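PDB 4K0J: heavy metal cation tricomponent efflux pump ZneA(CzcA-like) from Cupriavidus metallidurans, which acts as a Zn(II)/proton antiporter of the RND superfamily, serving as the inner-membrane pump of a tripartite heavy-metal efflux system. Local coordinates for residues C[136-141]-C[282-287]; C[165-170]-C[293-298]; C[183-188]-C[258-263]. One frame throughout, in Å; residues are numbered along the deposited sequence.

Contact 1: residues C[136-141]-C[282-287]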
loop_
_atom_site.group_PDB
_atom_site.type_symbol
_atom_site.label_atom_id
_atom_site.label_comp_id
_atom_site.label_asym_id
_atom_site.label_seq_id
_atom_site.Cartn_x
_atom_site.Cartn_y
_atom_site.Cartn_z
ATOM N N GLU C 136 -7.701 -1.695 -24.507
ATOM C CA GLU C 136 -8.862 -2.148 -25.268
ATOM C C GLU C 136 -8.481 -3.260 -26.249
ATOM O O GLU C 136 -8.315 -3.023 -27.447
ATOM C CB GLU C 136 -9.477 -0.957 -25.999
ATOM C CG GLU C 136 -9.852 0.189 -25.070
ATOM C CD GLU C 136 -9.917 1.525 -25.778
ATOM O OE1 GLU C 136 -9.108 1.753 -26.708
ATOM O OE2 GLU C 136 -10.774 2.351 -25.401
ATOM N N ILE C 137 -8.370 -4.481 -25.736
ATOM C CA ILE C 137 -7.646 -5.529 -26.448
ATOM C C ILE C 137 -8.488 -6.435 -27.337
ATOM O O ILE C 137 -7.946 -7.186 -28.146
ATOM C CB ILE C 137 -6.834 -6.400 -25.475
ATOM C CG1 ILE C 137 -7.741 -6.968 -24.382
ATOM C CG2 ILE C 137 -5.698 -5.598 -24.854
ATOM C CD1 ILE C 137 -7.000 -7.857 -23.398
ATOM N N TYR C 138 -9.807 -6.367 -27.203
ATOM C CA TYR C 138 -10.669 -7.271 -27.956
ATOM C C TYR C 138 -12.016 -6.636 -28.275
ATOM O O TYR C 138 -12.949 -6.697 -27.474
ATOM C CB TYR C 138 -10.858 -8.569 -27.177
ATOM C CG TYR C 138 -11.657 -9.637 -27.891
ATOM C CD1 TYR C 138 -13.002 -9.829 -27.611
ATOM C CD2 TYR C 138 -11.059 -10.471 -28.825
ATOM C CE1 TYR C 138 -13.735 -10.814 -28.250
ATOM C CE2 TYR C 138 -11.781 -11.461 -29.465
ATOM C CZ TYR C 138 -13.120 -11.627 -29.176
ATOM O OH TYR C 138 -13.842 -12.613 -29.813
ATOM N N ARG C 139 -12.107 -6.024 -29.450
ATOM C CA ARG C 139 -13.349 -5.408 -29.907
ATOM C C ARG C 139 -14.188 -6.417 -30.671
ATOM O O ARG C 139 -13.661 -7.179 -31.477
ATOM C CB ARG C 139 -13.047 -4.193 -30.782
ATOM C CG ARG C 139 -12.499 -3.020 -29.998
ATOM C CD ARG C 139 -12.078 -1.881 -30.897
ATOM N NE ARG C 139 -11.668 -0.721 -30.114
ATOM C CZ ARG C 139 -12.497 0.242 -29.722
ATOM N NH1 ARG C 139 -13.781 0.180 -30.051
ATOM N NH2 ARG C 139 -12.040 1.266 -29.006
ATOM N N TYR C 140 -15.489 -6.439 -30.406
ATOM C CA TYR C 140 -16.354 -7.445 -31.009
ATOM C C TYR C 140 -17.762 -6.919 -31.215
ATOM O O TYR C 140 -18.121 -5.856 -30.717
ATOM C CB TYR C 140 -16.414 -8.707 -30.140
ATOM C CG TYR C 140 -17.271 -8.542 -28.908
ATOM C CD1 TYR C 140 -18.612 -8.906 -28.913
ATOM C CD2 TYR C 140 -16.748 -8.003 -27.751
ATOM C CE1 TYR C 140 -19.405 -8.748 -27.797
ATOM C CE2 TYR C 140 -17.532 -7.843 -26.625
ATOM C CZ TYR C 140 -18.860 -8.214 -26.655
ATOM O OH TYR C 140 -19.638 -8.045 -25.534
ATOM N N THR C 141 -18.559 -7.701 -31.932
ATOM C CA THR C 141 -19.949 -7.369 -32.190
ATOM C C THR C 141 -20.763 -8.653 -32.171
ATOM O O THR C 141 -20.283 -9.710 -32.598
ATOM C CB THR C 141 -20.106 -6.646 -33.545
ATOM O OG1 THR C 141 -19.436 -5.382 -33.483
ATOM C CG2 THR C 141 -21.559 -6.403 -33.872
ATOM N N GLY C 282 -18.828 -4.548 -27.958
ATOM C CA GLY C 282 -18.181 -4.505 -26.662
ATOM C C GLY C 282 -16.689 -4.250 -26.765
ATOM O O GLY C 282 -16.053 -4.597 -27.760
ATOM N N ILE C 283 -16.135 -3.640 -25.723
ATOM C CA ILE C 283 -14.717 -3.317 -25.659
ATOM C C ILE C 283 -14.105 -3.932 -24.396
ATOM O O ILE C 283 -14.400 -3.502 -23.271
ATOM C CB ILE C 283 -14.501 -1.792 -25.636
ATOM C CG1 ILE C 283 -15.403 -1.106 -26.666
ATOM C CG2 ILE C 283 -13.046 -1.453 -25.882
ATOM C CD1 ILE C 283 -15.309 0.410 -26.671
ATOM N N THR C 284 -13.266 -4.947 -24.586
ATOM C CA THR C 284 -12.643 -5.643 -23.467
ATOM C C THR C 284 -11.457 -4.851 -22.954
ATOM O O THR C 284 -10.461 -4.675 -23.661
ATOM C CB THR C 284 -12.172 -7.039 -23.872
ATOM O OG1 THR C 284 -13.266 -7.756 -24.459
ATOM C CG2 THR C 284 -11.649 -7.797 -22.653
ATOM N N LEU C 285 -11.570 -4.377 -21.720
ATOM C CA LEU C 285 -10.573 -3.477 -21.165
ATOM C C LEU C 285 -9.540 -4.215 -20.335
ATOM O O LEU C 285 -9.841 -4.713 -19.248
ATOM C CB LEU C 285 -11.242 -2.393 -20.325
ATOM C CG LEU C 285 -12.368 -1.663 -21.058
ATOM C CD1 LEU C 285 -12.938 -0.533 -20.213
ATOM C CD2 LEU C 285 -11.866 -1.144 -22.388
ATOM N N LEU C 286 -8.322 -4.277 -20.863
ATOM C CA LEU C 286 -7.205 -4.887 -20.169
ATOM C C LEU C 286 -6.930 -4.139 -18.873
ATOM O O LEU C 286 -6.648 -2.939 -18.893
ATOM C CB LEU C 286 -5.957 -4.871 -21.055
ATOM C CG LEU C 286 -4.708 -5.537 -20.473
ATOM C CD1 LEU C 286 -4.803 -7.053 -20.580
ATOM C CD2 LEU C 286 -3.460 -5.015 -21.158
ATOM N N LEU C 287 -7.033 -4.857 -17.754
ATOM C CA LEU C 287 -6.673 -4.329 -16.442
ATOM C C LEU C 287 -5.242 -3.841 -16.480
ATOM O O LEU C 287 -4.387 -4.461 -17.108
ATOM C CB LEU C 287 -6.825 -5.408 -15.365
ATOM C CG LEU C 287 -6.186 -5.117 -14.003
ATOM C CD1 LEU C 287 -6.882 -3.947 -13.317
ATOM C CD2 LEU C 287 -6.184 -6.340 -13.115
#
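Tyr140 turns CG into the space between its own backbone N and carbonyl carbon (chi1 75°), and this rotation lays the ring against the backbone of Gly282 on the facing strand. Its CE2 atom lies 3.4 Å from Gly282 CA, and Gly282 N sits over one ring face, offset toward the rim; having no side chain, the glycine lets the ring settle directly on its main chain. Tyr138 makes the contrary choice, with CG anti to the backbone N (chi1 -176°). Its ring therefore leads off toward helix 292-310; Thr284 meets CB and the carbonyl of Tyr138, with OG1 at the near edge of the ring, by CD1. Thr284 OG1 donates to Tyr138 O at 3.2 Å, in the carbonyl plane and on a lone pair (C=O...donor angle 135°), and a weak bond from Thr284 N reaches the same oxygen.

These antiparallel strands are the two inner ones of the ferredoxin-like sheet of a porter subdomain, the one called PN2 in RND pumps. Their pairing is not perfectly regular: four residues, Glu136 to Arg139, face three, Leu285 to Ile283; Ile137 and Tyr138 together stand opposite Thr284, a beta bulge. Ile137 N still donates to Thr284 O (3.0 Å), and beyond the bulge Gly282 N reaches Tyr140 O (3.1 Å).

The bulge puts Glu136 and Arg139 on one face, where both run alongside Ile283. The arginine's extended chain brings its guanidinium over the isoleucine branches, with NH1 3.7 Å from Ile283 CD1, and a long salt bridge links Arg139 NH2 to Glu136 OE1. On the other face, Tyr140 packs on helix 149-164 and its OH is hydrogen-bonded to Gln156 there. Ile137 CD1 meets Leu286 CD1 at 3.7 Å, the two side chains crossing at about a right angle.

Contact 2: residues C[165-170]-C[293-298]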
loop_
_atom_site.group_PDB
_atom_site.type_symbol
_atom_site.label_atom_id
_atom_site.label_comp_id
_atom_site.label_asym_id
_atom_site.label_seq_id
_atom_site.Cartn_x
_atom_site.Cartn_y
_atom_site.Cartn_z
ATOM N N LYS C 165 -16.597 -10.643 -18.038
ATOM C CA LYS C 165 -16.184 -10.000 -16.793
ATOM C C LYS C 165 -15.521 -10.991 -15.834
ATOM O O LYS C 165 -14.904 -10.593 -14.848
ATOM C CB LYS C 165 -17.379 -9.337 -16.099
ATOM C CG LYS C 165 -17.855 -8.026 -16.719
ATOM C CD LYS C 165 -17.315 -6.822 -15.969
ATOM C CE LYS C 165 -17.849 -6.764 -14.546
ATOM N NZ LYS C 165 -17.237 -5.659 -13.751
ATOM N N GLN C 166 -15.649 -12.282 -16.118
ATOM C CA GLN C 166 -15.038 -13.297 -15.268
ATOM C C GLN C 166 -13.595 -13.597 -15.654
ATOM O O GLN C 166 -12.853 -14.196 -14.873
ATOM C CB GLN C 166 -15.830 -14.596 -15.316
ATOM C CG GLN C 166 -17.289 -14.450 -15.004
ATOM C CD GLN C 166 -17.952 -15.791 -14.851
ATOM O OE1 GLN C 166 -17.505 -16.629 -14.066
ATOM N NE2 GLN C 166 -19.014 -16.016 -15.610
ATOM N N VAL C 167 -13.202 -13.202 -16.859
ATOM C CA VAL C 167 -11.840 -13.444 -17.309
ATOM C C VAL C 167 -10.868 -12.633 -16.471
ATOM O O VAL C 167 -10.886 -11.406 -16.506
ATOM C CB VAL C 167 -11.643 -13.081 -18.792
ATOM C CG1 VAL C 167 -10.212 -13.366 -19.217
ATOM C CG2 VAL C 167 -12.613 -13.850 -19.655
ATOM N N ALA C 168 -10.026 -13.330 -15.715
ATOM C CA ALA C 168 -9.046 -12.680 -14.859
ATOM C C ALA C 168 -8.121 -11.804 -15.687
ATOM O O ALA C 168 -7.500 -12.269 -16.646
ATOM C CB ALA C 168 -8.250 -13.712 -14.090
ATOM N N GLY C 169 -8.042 -10.531 -15.310
ATOM C CA GLY C 169 -7.236 -9.560 -16.024
ATOM C C GLY C 169 -8.109 -8.594 -16.797
ATOM O O GLY C 169 -7.621 -7.629 -17.374
ATOM N N VAL C 170 -9.407 -8.868 -16.814
ATOM C CA VAL C 170 -10.365 -7.995 -17.480
ATOM C C VAL C 170 -11.031 -7.097 -16.455
ATOM O O VAL C 170 -11.872 -7.546 -15.678
ATOM C CB VAL C 170 -11.458 -8.786 -18.225
ATOM C CG1 VAL C 170 -12.471 -7.833 -18.852
ATOM C CG2 VAL C 170 -10.840 -9.664 -19.284
ATOM N N SER C 293 -1.465 -10.821 -23.828
ATOM C CA SER C 293 -1.702 -12.112 -24.469
ATOM C C SER C 293 -2.245 -13.131 -23.464
ATOM O O SER C 293 -3.145 -13.923 -23.780
ATOM C CB SER C 293 -0.426 -12.632 -25.138
ATOM O OG SER C 293 -0.746 -13.578 -26.139
ATOM N N VAL C 294 -1.692 -13.082 -22.251
ATOM C CA VAL C 294 -2.097 -13.951 -21.152
ATOM C C VAL C 294 -3.585 -13.824 -20.858
ATOM O O VAL C 294 -4.295 -14.825 -20.728
ATOM C CB VAL C 294 -1.285 -13.638 -19.876
ATOM C CG1 VAL C 294 -1.940 -14.247 -18.635
ATOM C CG2 VAL C 294 0.132 -14.135 -20.034
ATOM N N VAL C 295 -4.057 -12.588 -20.762
ATOM C CA VAL C 295 -5.477 -12.350 -20.550
ATOM C C VAL C 295 -6.285 -12.708 -21.799
ATOM O O VAL C 295 -7.426 -13.161 -21.701
ATOM C CB VAL C 295 -5.742 -10.901 -20.149
ATOM C CG1 VAL C 295 -7.182 -10.731 -19.713
ATOM C CG2 VAL C 295 -4.808 -10.506 -19.032
ATOM N N MET C 296 -5.682 -12.519 -22.969
ATOM C CA MET C 296 -6.347 -12.849 -24.227
ATOM C C MET C 296 -6.652 -14.334 -24.325
ATOM O O MET C 296 -7.622 -14.732 -24.963
ATOM C CB MET C 296 -5.531 -12.390 -25.444
ATOM C CG MET C 296 -5.781 -10.941 -25.845
ATOM S SD MET C 296 -7.532 -10.489 -25.807
ATOM C CE MET C 296 -8.220 -11.612 -27.020
ATOM N N GLU C 297 -5.822 -15.148 -23.684
ATOM C CA GLU C 297 -6.097 -16.574 -23.594
ATOM C C GLU C 297 -7.447 -16.832 -22.918
ATOM O O GLU C 297 -8.331 -17.478 -23.495
ATOM C CB GLU C 297 -4.965 -17.278 -22.848
ATOM C CG GLU C 297 -3.606 -17.041 -23.483
ATOM C CD GLU C 297 -2.459 -17.528 -22.622
ATOM O OE1 GLU C 297 -1.293 -17.421 -23.067
ATOM O OE2 GLU C 297 -2.724 -18.013 -21.500
ATOM N N GLY C 298 -7.607 -16.307 -21.706
ATOM C CA GLY C 298 -8.829 -16.481 -20.940
ATOM C C GLY C 298 -10.043 -15.846 -21.591
ATOM O O GLY C 298 -11.161 -16.364 -21.488
#
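Val295 and Val167 both point toward the opposite segment, and their CG1 methyls meet at 4.0 Å. Val295 CG1, anti to its own backbone N (chi1 -171°), lies over one face of the turn, 3.4 Å from Ala168 O. Val170 CG2 is 3.8 Å from Val295 CG1, the two side chains crossing at a slant. Val295 CG2, the second branch, lies over Gly169 CA. Val167 in turn sets both methyls against the Gly298 carbonyl, CG1 by its carbon and CG2 3.4 Å from Gly298 O.

The receiving loop is a type II beta turn from Val167 to Val170, closed by Val170 N donating to Val167 O (3.0 Å), with Gly169 at its third position at a positive phi. It joins helix 149-164 to strand 170-177 of the ferredoxin-like PN2 subdomain, whose other helix is 292-310. No hydrogen bond spans the two segments; the meeting is of methyl groups with methyls and main chain. Val167 continues onto Val299 and Ala302 farther along the same helix.

Contact 3: residues C[183-188]-C[258-263]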
loop_
_atom_site.group_PDB
_atom_site.type_symbol
_atom_site.label_atom_id
_atom_site.label_comp_id
_atom_site.label_asym_id
_atom_site.label_seq_id
_atom_site.Cartn_x
_atom_site.Cartn_y
_atom_site.Cartn_z
ATOM N N PHE C 183 -39.618 -0.001 -18.881
ATOM C CA PHE C 183 -41.073 -0.019 -18.796
ATOM C C PHE C 183 -41.514 1.432 -18.727
ATOM O O PHE C 183 -41.015 2.189 -17.896
ATOM C CB PHE C 183 -41.532 -0.735 -17.518
ATOM C CG PHE C 183 -41.299 -2.225 -17.515
ATOM C CD1 PHE C 183 -42.362 -3.099 -17.358
ATOM C CD2 PHE C 183 -40.024 -2.750 -17.646
ATOM C CE1 PHE C 183 -42.163 -4.469 -17.342
ATOM C CE2 PHE C 183 -39.817 -4.120 -17.635
ATOM C CZ PHE C 183 -40.888 -4.980 -17.480
ATOM N N MET C 184 -42.438 1.836 -19.591
ATOM C CA MET C 184 -42.866 3.229 -19.573
ATOM C C MET C 184 -44.321 3.472 -19.952
ATOM O O MET C 184 -44.831 2.925 -20.932
ATOM C CB MET C 184 -41.938 4.097 -20.428
ATOM C CG MET C 184 -41.896 3.731 -21.898
ATOM S SD MET C 184 -40.700 4.739 -22.791
ATOM C CE MET C 184 -41.105 4.333 -24.486
ATOM N N LEU C 185 -44.979 4.299 -19.146
ATOM C CA LEU C 185 -46.310 4.792 -19.457
ATOM C C LEU C 185 -46.153 6.084 -20.234
ATOM O O LEU C 185 -45.323 6.923 -19.890
ATOM C CB LEU C 185 -47.105 5.043 -18.174
ATOM C CG LEU C 185 -48.555 5.544 -18.266
ATOM C CD1 LEU C 185 -48.642 7.063 -18.341
ATOM C CD2 LEU C 185 -49.295 4.911 -19.437
ATOM N N GLU C 186 -46.961 6.246 -21.274
ATOM C CA GLU C 186 -46.893 7.440 -22.104
ATOM C C GLU C 186 -48.050 8.401 -21.817
ATOM O O GLU C 186 -49.097 8.346 -22.466
ATOM C CB GLU C 186 -46.840 7.047 -23.579
ATOM C CG GLU C 186 -45.676 6.120 -23.899
ATOM C CD GLU C 186 -45.453 5.942 -25.387
ATOM O OE1 GLU C 186 -46.428 6.061 -26.162
ATOM O OE2 GLU C 186 -44.296 5.688 -25.786
ATOM N N PHE C 187 -47.833 9.278 -20.838
ATOM C CA PHE C 187 -48.841 10.231 -20.372
ATOM C C PHE C 187 -49.424 11.140 -21.452
ATOM O O PHE C 187 -48.752 11.512 -22.417
ATOM C CB PHE C 187 -48.263 11.119 -19.267
ATOM C CG PHE C 187 -48.360 10.532 -17.896
ATOM C CD1 PHE C 187 -49.587 10.411 -17.263
ATOM C CD2 PHE C 187 -47.224 10.115 -17.225
ATOM C CE1 PHE C 187 -49.681 9.871 -15.989
ATOM C CE2 PHE C 187 -47.310 9.576 -15.952
ATOM C CZ PHE C 187 -48.540 9.455 -15.334
ATOM N N ASP C 188 -50.690 11.491 -21.262
ATOM C CA ASP C 188 -51.330 12.553 -22.019
ATOM C C ASP C 188 -51.911 13.524 -21.004
ATOM O O ASP C 188 -52.962 13.259 -20.419
ATOM C CB ASP C 188 -52.436 12.001 -22.917
ATOM C CG ASP C 188 -53.158 13.092 -23.689
ATOM O OD1 ASP C 188 -52.505 14.087 -24.065
ATOM O OD2 ASP C 188 -54.377 12.954 -23.917
ATOM N N GLY C 258 -52.968 6.621 -20.320
ATOM C CA GLY C 258 -52.204 6.552 -21.548
ATOM C C GLY C 258 -51.695 5.159 -21.851
ATOM O O GLY C 258 -52.060 4.190 -21.189
ATOM N N ARG C 259 -50.833 5.067 -22.856
ATOM C CA ARG C 259 -50.321 3.790 -23.323
ATOM C C ARG C 259 -49.145 3.327 -22.474
ATOM O O ARG C 259 -48.051 3.881 -22.567
ATOM C CB ARG C 259 -49.898 3.913 -24.788
ATOM C CG ARG C 259 -49.483 2.614 -25.445
ATOM C CD ARG C 259 -49.364 2.778 -26.956
ATOM N NE ARG C 259 -48.344 3.754 -27.331
ATOM C CZ ARG C 259 -47.093 3.439 -27.656
ATOM N NH1 ARG C 259 -46.703 2.172 -27.654
ATOM N NH2 ARG C 259 -46.230 4.392 -27.985
ATOM N N VAL C 260 -49.374 2.325 -21.631
ATOM C CA VAL C 260 -48.285 1.717 -20.869
ATOM C C VAL C 260 -47.654 0.572 -21.656
ATOM O O VAL C 260 -48.281 -0.462 -21.892
ATOM C CB VAL C 260 -48.741 1.223 -19.476
ATOM C CG1 VAL C 260 -50.091 0.522 -19.561
ATOM C CG2 VAL C 260 -47.682 0.314 -18.857
ATOM N N VAL C 261 -46.409 0.766 -22.072
ATOM C CA VAL C 261 -45.739 -0.211 -22.917
ATOM C C VAL C 261 -44.277 -0.385 -22.549
ATOM O O VAL C 261 -43.731 0.355 -21.725
ATOM C CB VAL C 261 -45.793 0.206 -24.400
ATOM C CG1 VAL C 261 -47.168 -0.060 -24.984
ATOM C CG2 VAL C 261 -45.396 1.675 -24.554
ATOM N N LEU C 262 -43.652 -1.374 -23.176
ATOM C CA LEU C 262 -42.206 -1.508 -23.158
ATOM C C LEU C 262 -41.612 -0.358 -23.970
ATOM O O LEU C 262 -42.306 0.293 -24.749
ATOM C CB LEU C 262 -41.797 -2.837 -23.787
ATOM C CG LEU C 262 -40.963 -3.811 -22.961
ATOM C CD1 LEU C 262 -41.807 -4.435 -21.860
ATOM C CD2 LEU C 262 -40.358 -4.877 -23.867
ATOM N N GLY C 263 -40.324 -0.110 -23.790
ATOM C CA GLY C 263 -39.676 0.978 -24.490
ATOM C C GLY C 263 -38.201 1.080 -24.168
ATOM O O GLY C 263 -37.635 0.229 -23.475
#
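Glu186 and Arg259 run side by side from neighbouring antiparallel strands of the docking domain, the region of RND pumps farthest from the membrane. Strand 259-263 forms the edge of a mixed sheet within this chain; strand 182-187 separates it from strand 750-758, which comes from the second half of the polypeptide.

The path of Glu186 begins at the backbone, where its N donates to Arg259 O. CB rests 3.5 Å from Arg259 O. CG, placed beside the backbone N, stays equally close to it, so the aliphatic part of the chain rises over the arginine's main chain. From there the extended chain carries the carboxylate up to the guanidinium, where OE1 forms a salt bridge with Arg259 NH2 and lies 3.2 Å from Arg259 NE. The bridge is modelled as very short, a length that is doubtful at this resolution. Arg259 reaches it by bending at chi3 (62°), and the two flat groups stand 87° apart, so, as modelled, they do not form a coplanar two-pronged pair. OE2 also stays near the guanidinium, 3.2 Å from Arg259 NH2.

At the next hydrogen-bonded pair, Met184 and Val261 exchange two backbone hydrogen bonds, each 2.9 Å between N and O and with an N-H...O angle of 166°. Their side chains share the face of Glu186 and Arg259, and the extended Met184 chain ends with CE 3.6 Å from Gly263 CA.

Phe183, Leu185, Val260 and Leu262 occupy the reverse face, where Leu236 of helix 236-239 packs on Phe183, Val260 and Leu262. Leu185 splits its branches: CD1 lies over the centre of the Phe187 ring, while CD2 reaches across the strands to Val260 CB, 3.7 Å away.

How the contacts relate
Contacts 1 and 2 belong to one compact subdomain, their centres 10 Å apart, and they touch directly. Leu287 N probably donates a hydrogen bond to Gly169 O (2.9 Å), tying Leu287 to the turn. Met296, on the helix side facing the sheet, packs its SD 3.6 Å from Ile137 CD1, and Val295 CG2 lies 3.8 Å from Leu286 CD1. Contact 3 stands apart in the docking domain, its centre 36 Å from that of contact 1 and 42 Å from that of contact 2, with nearest atoms about 20 and 22 Å away. In sequence, however, both its strands fall between residues 170 and 282, an excursion from the porter subdomain.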